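Local coordinates for lovastatin nonaketide synthase mokA (Monascus pilosus, PDB 6AD3), which carries out the iterative nine-step polyketide synthesis of the first stage of lovastatin (monacolin K) biosynthesis and is represented here by its condensation domain, at residues A[160-165]-A[191-196]. The protein carries 1 engineered substitution. Sequence-based numbering, arbitrary orientation.
Sequences IQVADR and VDFFWG
Ile-160 and Gln-161 pair in parallel with Phe-193 and Phe-194. Three backbone hydrogen bonds join the strands. Ile-160 N donates to Asp-192 O at 2.8 Å. Phe-194 N donates to Ile-160 O at 2.9 Å, and this bond is the most bent of the three (153° at the hydrogen). Val-162 N then donates to Phe-194 O, nearly straight at 174°, just past the end of the first strand. Beyond it a water takes over the bridging. It donates to Ala-163 O and accepts from Gly-196 N. Asp-164 is the N-cap of helix 165-176, and its OD1 accepts from Gly-167 N. Asp-192 OD1 is hydrogen-bonded to His-200 ND1 on the next strand, while Arg-165 NE and NH2 form salt bridges with Glu-169 and Glu-456, respectively.

Side chains pack on both faces of the pair. Gln-161 CB sits over one face of the Phe-194 ring in a CH-pi contact, 4.0 Å from the ring centroid. On the other side, Phe-193 CD1 meets Val-162 CG1 at 3.8 Å and also touches Ile-160 CB. CG of Trp-195 stands between its backbone N and carbonyl carbon (chi1 69°), which lays the indole against the backbone of Asp-164 and Arg-165. Arg-165 N stands over one face of the indole, and Arg-165 CA makes a CH-pi contact with its six-membered ring. Val-162 CG2 packs on Trp-195 CE3 at 3.7 Å.

Strand 157-161 is an edge strand of the mixed sheet within this chain, and helix 165-176 links it to strand 188-195. This is a beta-alpha-beta crossover with parallel strands, at one edge of that sheet in the condensation domain.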
loop_
_atom_site.group_PDB
_atom_site.type_symbol
_atom_site.label_atom_id
_atom_site.label_comp_id
_atom_site.label_asym_id
_atom_site.label_seq_id
_atom_site.Cartn_x
_atom_site.Cartn_y
_atom_site.Cartn_z
ATOM N N ILE A 160 12.279 24.329 -0.462
ATOM C CA ILE A 160 12.261 24.970 -1.799
ATOM C C ILE A 160 11.170 26.029 -1.921
ATOM O O ILE A 160 9.994 25.753 -1.756
ATOM C CB ILE A 160 12.096 23.930 -2.929
ATOM C CG1 ILE A 160 13.257 22.937 -2.926
ATOM C CG2 ILE A 160 11.982 24.617 -4.308
ATOM C CD1 ILE A 160 13.111 21.854 -3.980
ATOM N N GLN A 161 11.565 27.287 -2.155
ATOM C CA GLN A 161 10.590 28.322 -2.388
ATOM C C GLN A 161 9.925 28.177 -3.773
ATOM O O GLN A 161 10.618 28.040 -4.808
ATOM C CB GLN A 161 11.255 29.697 -2.312
ATOM C CG GLN A 161 10.247 30.805 -2.180
ATOM C CD GLN A 161 10.906 32.170 -2.183
ATOM O OE1 GLN A 161 12.068 32.311 -1.814
ATOM N NE2 GLN A 161 10.165 33.167 -2.565
ATOM N N VAL A 162 8.613 28.209 -3.796
ATOM C CA VAL A 162 7.873 28.243 -5.066
ATOM C C VAL A 162 6.983 29.482 -5.104
ATOM O O VAL A 162 6.766 30.139 -4.098
ATOM C CB VAL A 162 7.047 26.956 -5.303
ATOM C CG1 VAL A 162 7.978 25.779 -5.427
ATOM C CG2 VAL A 162 6.043 26.740 -4.179
ATOM N N ALA A 163 6.421 29.744 -6.264
ATOM C CA ALA A 163 5.693 30.974 -6.498
ATOM C C ALA A 163 4.344 30.937 -5.801
ATOM O O ALA A 163 3.865 31.966 -5.319
ATOM C CB ALA A 163 5.519 31.196 -7.990
ATOM N N ASP A 164 3.753 29.742 -5.701
ATOM C CA ASP A 164 2.357 29.594 -5.347
ATOM C C ASP A 164 2.024 28.114 -5.310
ATOM O O ASP A 164 2.875 27.274 -5.600
ATOM C CB ASP A 164 1.413 30.309 -6.362
ATOM C CG ASP A 164 1.640 29.875 -7.812
ATOM O OD1 ASP A 164 2.246 28.806 -8.096
ATOM O OD2 ASP A 164 1.230 30.633 -8.699
ATOM N N ARG A 165 0.790 27.795 -4.979
ATOM C CA ARG A 165 0.421 26.384 -4.867
ATOM C C ARG A 165 0.692 25.619 -6.165
ATOM O O ARG A 165 1.084 24.449 -6.124
ATOM C CB ARG A 165 -1.028 26.229 -4.470
ATOM C CG ARG A 165 -1.493 24.783 -4.464
ATOM C CD ARG A 165 -2.661 24.562 -3.538
ATOM N NE ARG A 165 -3.308 23.266 -3.789
ATOM C CZ ARG A 165 -3.947 22.577 -2.864
ATOM N NH1 ARG A 165 -3.963 23.014 -1.624
ATOM N NH2 ARG A 165 -4.560 21.461 -3.178
ATOM N N VAL A 191 11.103 16.963 0.875
ATOM C CA VAL A 191 11.033 18.303 0.289
ATOM C C VAL A 191 9.913 19.101 0.918
ATOM O O VAL A 191 8.747 18.648 0.951
ATOM C CB VAL A 191 10.835 18.252 -1.230
ATOM C CG1 VAL A 191 10.790 19.680 -1.796
ATOM C CG2 VAL A 191 11.911 17.419 -1.870
ATOM N N ASP A 192 10.251 20.309 1.391
ATOM C CA ASP A 192 9.272 21.260 1.919
ATOM C C ASP A 192 9.122 22.365 0.914
ATOM O O ASP A 192 10.057 23.192 0.762
ATOM C CB ASP A 192 9.773 21.840 3.267
ATOM C CG ASP A 192 8.902 23.002 3.790
ATOM O OD1 ASP A 192 7.769 23.186 3.299
ATOM O OD2 ASP A 192 9.402 23.756 4.672
ATOM N N PHE A 193 8.122 22.248 0.041
ATOM C CA PHE A 193 7.820 23.354 -0.924
ATOM C C PHE A 193 7.049 24.429 -0.172
ATOM O O PHE A 193 6.071 24.137 0.502
ATOM C CB PHE A 193 6.946 22.870 -2.092
ATOM C CG PHE A 193 7.610 21.895 -3.005
ATOM C CD1 PHE A 193 8.554 22.307 -3.920
ATOM C CD2 PHE A 193 7.216 20.556 -3.007
ATOM C CE1 PHE A 193 9.122 21.412 -4.822
ATOM C CE2 PHE A 193 7.791 19.648 -3.871
ATOM C CZ PHE A 193 8.726 20.050 -4.788
ATOM N N PHE A 194 7.454 25.715 -0.287
ATOM C CA PHE A 194 6.826 26.739 0.540
ATOM C C PHE A 194 6.578 28.012 -0.259
ATOM O O PHE A 194 7.291 28.294 -1.210
ATOM C CB PHE A 194 7.668 27.031 1.788
ATOM C CG PHE A 194 8.951 27.785 1.525
ATOM C CD1 PHE A 194 10.098 27.119 1.145
ATOM C CD2 PHE A 194 8.991 29.172 1.635
ATOM C CE1 PHE A 194 11.299 27.760 1.086
ATOM C CE2 PHE A 194 10.201 29.834 1.541
ATOM C CZ PHE A 194 11.349 29.133 1.217
ATOM N N TRP A 195 5.482 28.679 0.073
ATOM C CA TRP A 195 5.039 29.887 -0.651
ATOM C C TRP A 195 4.125 30.688 0.233
ATOM O O TRP A 195 3.677 30.213 1.278
ATOM C CB TRP A 195 4.320 29.513 -1.927
ATOM C CG TRP A 195 2.991 28.855 -1.707
ATOM C CD1 TRP A 195 1.759 29.456 -1.731
ATOM C CD2 TRP A 195 2.745 27.445 -1.579
ATOM N NE1 TRP A 195 0.773 28.516 -1.549
ATOM C CE2 TRP A 195 1.355 27.285 -1.394
ATOM C CE3 TRP A 195 3.576 26.329 -1.423
ATOM C CZ2 TRP A 195 0.763 26.028 -1.170
ATOM C CZ3 TRP A 195 2.998 25.100 -1.158
ATOM C CH2 TRP A 195 1.595 24.953 -1.077
ATOM N N GLY A 196 3.761 31.883 -0.237
ATOM C CA GLY A 196 2.711 32.659 0.404
ATOM C C GLY A 196 2.996 32.958 1.857
ATOM O O GLY A 196 4.150 33.161 2.246
HETATM O O HOH W 1 3.634 33.004 -2.905
#